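PDB 6SXT: alpha-L-arabinofuranosidase B from Aspergillus kawachii, which hydrolyses terminal non-reducing alpha-L-arabinofuranosyl residues from arabinoxylan, L-arabinan and arabinogalactan, helping to break down plant hemicellulose. Local coordinates for residues A[327-330]-A[331-334]; A[349-353]-A[354-358]; A[413-416]-A[417-421]. All coordinates share one frame; numbering follows the deposited sequence.

Contact 1 (A[327-330]-A[331-334]); sequences SFTS and GEVV
Thr329 and Glu332 are joined twice, once through backbone and once through a side chain, and between them the two bonds satisfy both polar backbone atoms of Thr329. Its carbonyl oxygen accepts from Glu332 N, with 3.1 Å between Thr329 O and the nitrogen, the donor tilted from the carbonyl plane. Its amide donates to the carboxylate, Thr329 N to Glu332 OE1 being 3.0 Å, and meets that oxygen nearly along its C-O axis. With CG anti to the backbone N (chi1 -173°), the extended glutamate chain spans the turn and brings OE1 to this amide. The bond from Glu332 N to Thr329 O closes a type II beta turn, Thr329 to Glu332, whose third position is Gly331 with a positive phi of 98°; it leads into strand 333-338 of the C-terminal arabinose-binding domain, a beta-trefoil. Glu332 OE2 accepts a hydrogen bond from a water whose oxygen is 2.5 Å away, and the same water donates to Ser327 O at 2.7 Å. Glu332 OE1 also lies 3.5 Å from Phe328 CB, at the edge of the ring, whose plane stands 49° from the carboxylate. Farther along that edge Phe328 CD1 touches Val334 CG1 at 4.2 Å. Phe388 meets the ring edge-to-face, while Gly331 and Glu332 both make backbone bonds to Val376 on strand 374-378.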
loop_
_atom_site.group_PDB
_atom_site.type_symbol
_atom_site.label_atom_id
_atom_site.label_comp_id
_atom_site.label_asym_id
_atom_site.label_seq_id
_atom_site.Cartn_x
_atom_site.Cartn_y
_atom_site.Cartn_z
ATOM N N SER A 327 6.318 -16.627 -15.482
ATOM C CA SER A 327 6.382 -15.256 -16.124
ATOM C C SER A 327 6.480 -15.225 -17.681
ATOM O O SER A 327 6.176 -16.229 -18.393
ATOM C CB SER A 327 7.501 -14.430 -15.546
ATOM O OG SER A 327 7.283 -13.043 -15.769
ATOM N N PHE A 328 6.792 -14.058 -18.225
ATOM C CA PHE A 328 6.524 -13.644 -19.623
ATOM C C PHE A 328 7.643 -12.758 -20.130
ATOM O O PHE A 328 8.428 -12.263 -19.330
ATOM C CB PHE A 328 5.218 -12.836 -19.725
ATOM C CG PHE A 328 4.005 -13.559 -19.202
ATOM C CD1 PHE A 328 3.315 -14.483 -19.982
ATOM C CD2 PHE A 328 3.550 -13.344 -17.903
ATOM C CE1 PHE A 328 2.178 -15.102 -19.501
ATOM C CE2 PHE A 328 2.484 -14.055 -17.392
ATOM C CZ PHE A 328 1.773 -14.921 -18.200
ATOM N N THR A 329 7.663 -12.508 -21.442
ATOM C CA THR A 329 8.540 -11.515 -22.109
ATOM C C THR A 329 7.655 -10.589 -22.944
ATOM O O THR A 329 6.715 -11.098 -23.558
ATOM C CB THR A 329 9.573 -12.185 -23.030
ATOM O OG1 THR A 329 10.090 -13.358 -22.401
ATOM C CG2 THR A 329 10.711 -11.258 -23.382
ATOM N N SER A 330 7.964 -9.326 -22.982
ATOM C CA SER A 330 7.181 -8.351 -23.760
ATOM C C SER A 330 7.163 -8.749 -25.243
ATOM O O SER A 330 8.243 -9.097 -25.799
ATOM C CB SER A 330 7.732 -7.008 -23.605
ATOM O OG SER A 330 6.830 -6.065 -24.184
ATOM N N GLY A 331 5.975 -8.814 -25.807
ATOM C CA GLY A 331 5.789 -9.186 -27.232
ATOM C C GLY A 331 5.427 -10.644 -27.422
ATOM O O GLY A 331 5.008 -10.995 -28.545
ATOM N N GLU A 332 5.597 -11.505 -26.406
ATOM C CA GLU A 332 5.115 -12.890 -26.381
ATOM C C GLU A 332 3.604 -12.898 -26.589
ATOM O O GLU A 332 2.925 -12.051 -26.017
ATOM C CB GLU A 332 5.455 -13.492 -25.011
ATOM C CG GLU A 332 5.190 -14.957 -24.830
ATOM C CD GLU A 332 5.502 -15.476 -23.439
ATOM O OE1 GLU A 332 5.982 -14.673 -22.605
ATOM O OE2 GLU A 332 5.206 -16.650 -23.150
ATOM N N VAL A 333 3.078 -13.853 -27.351
ATOM C CA VAL A 333 1.618 -14.064 -27.443
ATOM C C VAL A 333 1.280 -15.391 -26.805
ATOM O O VAL A 333 1.935 -16.379 -27.116
ATOM C CB VAL A 333 1.144 -14.012 -28.916
ATOM C CG1 VAL A 333 -0.360 -13.894 -28.965
ATOM C CG2 VAL A 333 1.823 -12.858 -29.630
ATOM N N VAL A 334 0.293 -15.416 -25.934
ATOM C CA VAL A 334 -0.012 -16.614 -25.128
ATOM C C VAL A 334 -1.496 -16.904 -25.152
ATOM O O VAL A 334 -2.303 -15.994 -25.385
ATOM C CB VAL A 334 0.465 -16.427 -23.658
ATOM C CG1 VAL A 334 1.951 -16.134 -23.606
ATOM C CG2 VAL A 334 -0.350 -15.368 -22.942
HETATM O O HOH W 1 5.643 -17.385 -20.783
#

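Contact 2 (A[349-353]-A[354-358]); sequences AHTDT and TVNTQ
Thr351 and Thr354 face each other as a hydrogen-bonded antiparallel pair, Thr351 N giving to Thr354 O at 2.9 Å and Thr354 N returning to Thr351 O at 3.0 Å. In the loop beside them Thr353, at chi1 64°, has its OG1 between the backbone N and the carbonyl carbon, and from there it shares a water with Thr354 OG1, each hydroxyl 2.7 Å from the water oxygen. These residues form the end of a beta hairpin with a two-residue loop, strands 346-351 and 354-359, closed by a type II' turn from Thr351 to Thr354 in which Asp352 takes the positive phi; two-stranded hairpins are the building units of the beta-trefoil. His350 turns its imidazole toward the loop: CG sits between the backbone N and the carbonyl carbon (chi1 70°), which brings ND1 to the turn. There ND1 donates to Asp352 O at 2.7 Å, in the carbonyl plane and on a lone pair, though the oxygen lies somewhat off the ring plane. The far nitrogen, NE2, is bonded to Asp392, which helps to fix the ring's rotation. On the same face of the hairpin as His350, Val355 lays its CG1 methyl 3.5 Å from Ala349 O. Ala349, on the other face, pairs with Asn356 through Ala349 N to Asn356 O at 2.7 Å, an almost straight bond. Beyond the hairpin Val355 rests on Leu405 and on Leu452, a substrate-binding residue.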
loop_
_atom_site.group_PDB
_atom_site.type_symbol
_atom_site.label_atom_id
_atom_site.label_comp_id
_atom_site.label_asym_id
_atom_site.label_seq_id
_atom_site.Cartn_x
_atom_site.Cartn_y
_atom_site.Cartn_z
ATOM N N ALA A 349 -10.713 -15.973 -22.387
ATOM C CA ALA A 349 -11.106 -15.375 -23.673
ATOM C C ALA A 349 -11.933 -14.137 -23.390
ATOM O O ALA A 349 -11.974 -13.612 -22.236
ATOM C CB ALA A 349 -11.871 -16.408 -24.479
ATOM N N HIS A 350 -12.627 -13.595 -24.391
ATOM C CA HIS A 350 -13.520 -12.481 -24.108
ATOM C C HIS A 350 -14.644 -12.507 -25.162
ATOM O O HIS A 350 -14.403 -13.047 -26.269
ATOM C CB HIS A 350 -12.784 -11.140 -24.067
ATOM C CG HIS A 350 -12.305 -10.702 -25.408
ATOM N ND1 HIS A 350 -13.059 -9.801 -26.159
ATOM C CD2 HIS A 350 -11.194 -11.004 -26.113
ATOM C CE1 HIS A 350 -12.402 -9.590 -27.292
ATOM N NE2 HIS A 350 -11.268 -10.323 -27.308
ATOM N N THR A 351 -15.753 -11.950 -24.758
ATOM C CA THR A 351 -16.919 -11.657 -25.655
ATOM C C THR A 351 -17.144 -10.161 -25.546
ATOM O O THR A 351 -17.647 -9.698 -24.495
ATOM C CB THR A 351 -18.156 -12.444 -25.260
ATOM O OG1 THR A 351 -17.773 -13.815 -25.164
ATOM C CG2 THR A 351 -19.244 -12.258 -26.307
ATOM N N ASP A 352 -16.672 -9.410 -26.524
ATOM C CA ASP A 352 -16.591 -7.937 -26.455
ATOM C C ASP A 352 -15.867 -7.558 -25.140
ATOM O O ASP A 352 -14.755 -8.056 -24.968
ATOM C CB ASP A 352 -17.984 -7.339 -26.643
ATOM C CG ASP A 352 -18.433 -7.621 -28.088
ATOM O OD1 ASP A 352 -17.569 -7.590 -28.973
ATOM O OD2 ASP A 352 -19.613 -7.885 -28.237
ATOM N N THR A 353 -16.451 -6.735 -24.290
ATOM C CA THR A 353 -15.684 -6.263 -23.087
ATOM C C THR A 353 -15.679 -7.314 -21.990
ATOM O O THR A 353 -14.850 -7.095 -21.030
ATOM C CB THR A 353 -16.239 -4.972 -22.503
ATOM O OG1 THR A 353 -17.549 -5.178 -22.012
ATOM C CG2 THR A 353 -16.228 -3.855 -23.524
ATOM N N THR A 354 -16.497 -8.358 -22.027
ATOM C CA THR A 354 -16.578 -9.358 -20.947
ATOM C C THR A 354 -15.407 -10.332 -21.091
ATOM O O THR A 354 -15.356 -11.147 -22.033
ATOM C CB THR A 354 -17.898 -10.125 -20.938
ATOM O OG1 THR A 354 -18.955 -9.183 -20.814
ATOM C CG2 THR A 354 -17.976 -11.085 -19.780
ATOM N N VAL A 355 -14.494 -10.365 -20.110
ATOM C CA VAL A 355 -13.469 -11.423 -20.067
ATOM C C VAL A 355 -14.060 -12.662 -19.399
ATOM O O VAL A 355 -14.714 -12.577 -18.319
ATOM C CB VAL A 355 -12.211 -10.890 -19.329
ATOM C CG1 VAL A 355 -11.149 -11.947 -19.308
ATOM C CG2 VAL A 355 -11.728 -9.598 -19.948
ATOM N N ASN A 356 -13.892 -13.810 -20.033
ATOM C CA ASN A 356 -14.572 -15.057 -19.634
ATOM C C ASN A 356 -13.664 -16.242 -19.865
ATOM O O ASN A 356 -12.524 -16.090 -20.321
ATOM C CB ASN A 356 -15.962 -15.173 -20.304
ATOM C CG ASN A 356 -15.958 -15.002 -21.818
ATOM O OD1 ASN A 356 -16.990 -14.498 -22.335
ATOM N ND2 ASN A 356 -14.915 -15.438 -22.476
ATOM N N THR A 357 -14.168 -17.449 -19.562
ATOM C CA THR A 357 -13.485 -18.656 -20.002
ATOM C C THR A 357 -14.428 -19.377 -20.982
ATOM O O THR A 357 -15.638 -19.340 -20.755
ATOM C CB THR A 357 -13.027 -19.561 -18.863
ATOM O OG1 THR A 357 -14.185 -20.161 -18.292
ATOM C CG2 THR A 357 -12.244 -18.787 -17.804
ATOM N N GLN A 358 -13.793 -19.976 -21.956
ATOM C CA GLN A 358 -14.467 -20.769 -23.003
ATOM C C GLN A 358 -13.583 -21.945 -23.364
ATOM O O GLN A 358 -12.339 -21.872 -23.376
ATOM C CB GLN A 358 -14.725 -19.844 -24.195
ATOM C CG GLN A 358 -15.679 -18.719 -23.887
ATOM C CD GLN A 358 -16.030 -17.909 -25.123
ATOM O OE1 GLN A 358 -16.578 -18.451 -26.093
ATOM N NE2 GLN A 358 -15.740 -16.619 -25.108
HETATM O O HOH W 2 -18.738 -6.588 -20.011
#

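Contact 3 (A[413-416]-A[417-421]); sequences TKQF and HEDAT. With NAG (2-acetamido-2-deoxy-beta-D-glucopyranose), chain B.
Gln415 and Asp419, one helical turn apart, are tied by a side-chain bond of 2.9 Å from Gln415 NE2 to Asp419 OD1. The amide donates within its own plane, but the carboxylate oxygen is met from above its plane, the two flat groups being 42° apart. Traced outward, Gln415 leaves CB with CG anti to the backbone N and then bends at chi2 (57°), which swings the amide over the following turn. CG comes 3.9 Å from Asp419 OD2, and CD lies 4.0 Å from Asp419 OD1. At the end OE1 accepts from one water and NE2 donates to another, and both waters also donate to Glu418 OE1; three hydrogen bonds, two of them to water, hold the amide. Glu418 OE1 has a further partner in Gln287, and Asp419 OD2 makes a salt bridge with Arg399, which probably favours the charged form of that substrate-binding carboxylate. The extended Lys414 chain crosses Glu418 at a slant, its CE 3.2 Å from Glu418 OE2, while its NZ bonds to Tyr156 O and stays 4.2 Å from Glu418 OE2, beyond a salt bridge. At the N-cap, Thr413 OG1 accepts from Phe416 N at 3.1 Å, and Lys414 N, in the first turn, donates to the acetamido oxygen O7 of an attached NAG at 2.8 Å. Thr413 O lies over one face of the His417 ring, 3.2 Å above its plane. Helix 414-419 lies in the connection between strands 404-409 and 422-426, with Phe416, Asp419 and Ala420 packed against strand 396-401.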
loop_
_atom_site.group_PDB
_atom_site.type_symbol
_atom_site.label_atom_id
_atom_site.label_comp_id
_atom_site.label_asym_id
_atom_site.label_seq_id
_atom_site.Cartn_x
_atom_site.Cartn_y
_atom_site.Cartn_z
ATOM N N THR A 413 -4.459 7.038 -19.266
ATOM C CA THR A 413 -4.560 7.518 -17.855
ATOM C C THR A 413 -3.774 6.634 -16.864
ATOM O O THR A 413 -3.748 5.393 -16.997
ATOM C CB THR A 413 -5.994 7.631 -17.376
ATOM O OG1 THR A 413 -6.697 6.411 -17.293
ATOM C CG2 THR A 413 -6.832 8.563 -18.247
ATOM N N LYS A 414 -3.276 7.290 -15.813
ATOM C CA LYS A 414 -2.731 6.571 -14.623
ATOM C C LYS A 414 -3.745 5.534 -14.145
ATOM O O LYS A 414 -3.360 4.373 -13.866
ATOM C CB LYS A 414 -2.384 7.598 -13.542
ATOM C CG LYS A 414 -1.980 6.951 -12.220
ATOM C CD LYS A 414 -1.661 8.001 -11.183
ATOM C CE LYS A 414 -1.471 7.348 -9.803
ATOM N NZ LYS A 414 -0.748 8.322 -9.008
ATOM N N GLN A 415 -5.006 5.852 -13.969
ATOM C CA GLN A 415 -5.978 4.898 -13.441
ATOM C C GLN A 415 -6.100 3.633 -14.326
ATOM O O GLN A 415 -6.062 2.496 -13.822
ATOM C CB GLN A 415 -7.351 5.529 -13.273
ATOM C CG GLN A 415 -8.260 4.707 -12.395
ATOM C CD GLN A 415 -7.653 4.474 -11.026
ATOM O OE1 GLN A 415 -7.361 5.410 -10.283
ATOM N NE2 GLN A 415 -7.394 3.221 -10.681
ATOM N N PHE A 416 -6.252 3.793 -15.635
ATOM C CA PHE A 416 -6.293 2.627 -16.533
ATOM C C PHE A 416 -5.020 1.800 -16.394
ATOM O O PHE A 416 -5.080 0.575 -16.260
ATOM C CB PHE A 416 -6.446 3.085 -17.994
ATOM C CG PHE A 416 -6.602 1.919 -18.922
ATOM C CD1 PHE A 416 -5.528 1.177 -19.339
ATOM C CD2 PHE A 416 -7.891 1.515 -19.253
ATOM C CE1 PHE A 416 -5.721 0.068 -20.149
ATOM C CE2 PHE A 416 -8.090 0.393 -20.036
ATOM C CZ PHE A 416 -6.996 -0.298 -20.475
ATOM N N HIS A 417 -3.869 2.440 -16.442
ATOM C CA HIS A 417 -2.560 1.762 -16.349
ATOM C C HIS A 417 -2.545 0.877 -15.100
ATOM O O HIS A 417 -2.137 -0.303 -15.183
ATOM C CB HIS A 417 -1.401 2.745 -16.310
ATOM C CG HIS A 417 -1.192 3.510 -17.584
ATOM N ND1 HIS A 417 -0.322 4.577 -17.628
ATOM C CD2 HIS A 417 -1.733 3.383 -18.821
ATOM C CE1 HIS A 417 -0.281 5.064 -18.871
ATOM N NE2 HIS A 417 -1.131 4.382 -19.617
ATOM N N GLU A 418 -2.943 1.468 -13.985
ATOM C CA GLU A 418 -2.917 0.730 -12.686
ATOM C C GLU A 418 -3.897 -0.436 -12.705
ATOM O O GLU A 418 -3.539 -1.551 -12.235
ATOM C CB GLU A 418 -3.225 1.673 -11.522
ATOM C CG GLU A 418 -2.132 2.723 -11.331
ATOM C CD GLU A 418 -2.195 3.585 -10.079
ATOM O OE1 GLU A 418 -3.252 3.709 -9.491
ATOM O OE2 GLU A 418 -1.160 4.185 -9.780
ATOM N N ASP A 419 -5.098 -0.226 -13.282
ATOM C CA ASP A 419 -6.170 -1.243 -13.321
ATOM C C ASP A 419 -5.799 -2.362 -14.308
ATOM O O ASP A 419 -6.446 -3.416 -14.283
ATOM C CB ASP A 419 -7.469 -0.606 -13.855
ATOM C CG ASP A 419 -8.186 0.426 -12.992
ATOM O OD1 ASP A 419 -7.826 0.559 -11.771
ATOM O OD2 ASP A 419 -9.200 1.058 -13.535
ATOM N N ALA A 420 -4.802 -2.147 -15.159
ATOM C CA ALA A 420 -4.429 -3.084 -16.254
ATOM C C ALA A 420 -3.063 -3.729 -16.027
ATOM O O ALA A 420 -2.510 -4.338 -16.936
ATOM C CB ALA A 420 -4.470 -2.356 -17.588
ATOM N N THR A 421 -2.475 -3.590 -14.827
ATOM C CA THR A 421 -1.137 -4.147 -14.566
ATOM C C THR A 421 -1.253 -5.323 -13.609
ATOM O O THR A 421 -1.901 -5.197 -12.559
ATOM C CB THR A 421 -0.212 -3.055 -14.023
ATOM O OG1 THR A 421 -0.113 -2.005 -14.979
ATOM C CG2 THR A 421 1.177 -3.555 -13.758
HETATM C C1 NAG B . -5.648 12.997 -14.466
HETATM C C2 NAG B . -5.443 12.209 -15.773
HETATM C C3 NAG B . -6.338 12.796 -16.895
HETATM C C4 NAG B . -7.778 12.733 -16.437
HETATM C C5 NAG B . -7.940 13.419 -15.065
HETATM C C6 NAG B . -9.341 13.194 -14.511
HETATM C C7 NAG B . -3.337 11.053 -16.089
HETATM C C8 NAG B . -1.945 11.200 -16.522
HETATM N N2 NAG B . -4.077 12.157 -16.131
HETATM O O3 NAG B . -6.210 11.992 -18.073
HETATM O O4 NAG B . -8.619 13.291 -17.482
HETATM O O5 NAG B . -7.000 12.916 -14.064
HETATM O O6 NAG B . -9.341 13.409 -13.078
HETATM O O7 NAG B . -3.860 10.032 -15.626
HETATM O O HOH W 3 -5.322 2.373 -8.412
HETATM O O HOH W 4 -4.734 6.109 -9.648
#

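Overall arrangement
Followed from the N terminus, the three contacts come in series, none nested in or crossing another, and all lie in the C-terminal arabinose-binding domain. Contact 1 closes the turn that brings the chain out of the loop after strand 317-319 into strand 333-338, in the four-stranded sheet with strands 374-378, 386-390 and 475-479. Contact 2 then closes the hairpin of the next two strands, 346-351 and 354-359, near Leu452. Contact 3 spans helix 414-419, between strands 404-409 and 422-426, with a glycan at its start. Centres are about 19 to 20 Å apart in every pair, and no two contacts touch; strand 404-409, which side chains of contact 2 touch, is the strand before helix 414-419 in the chain.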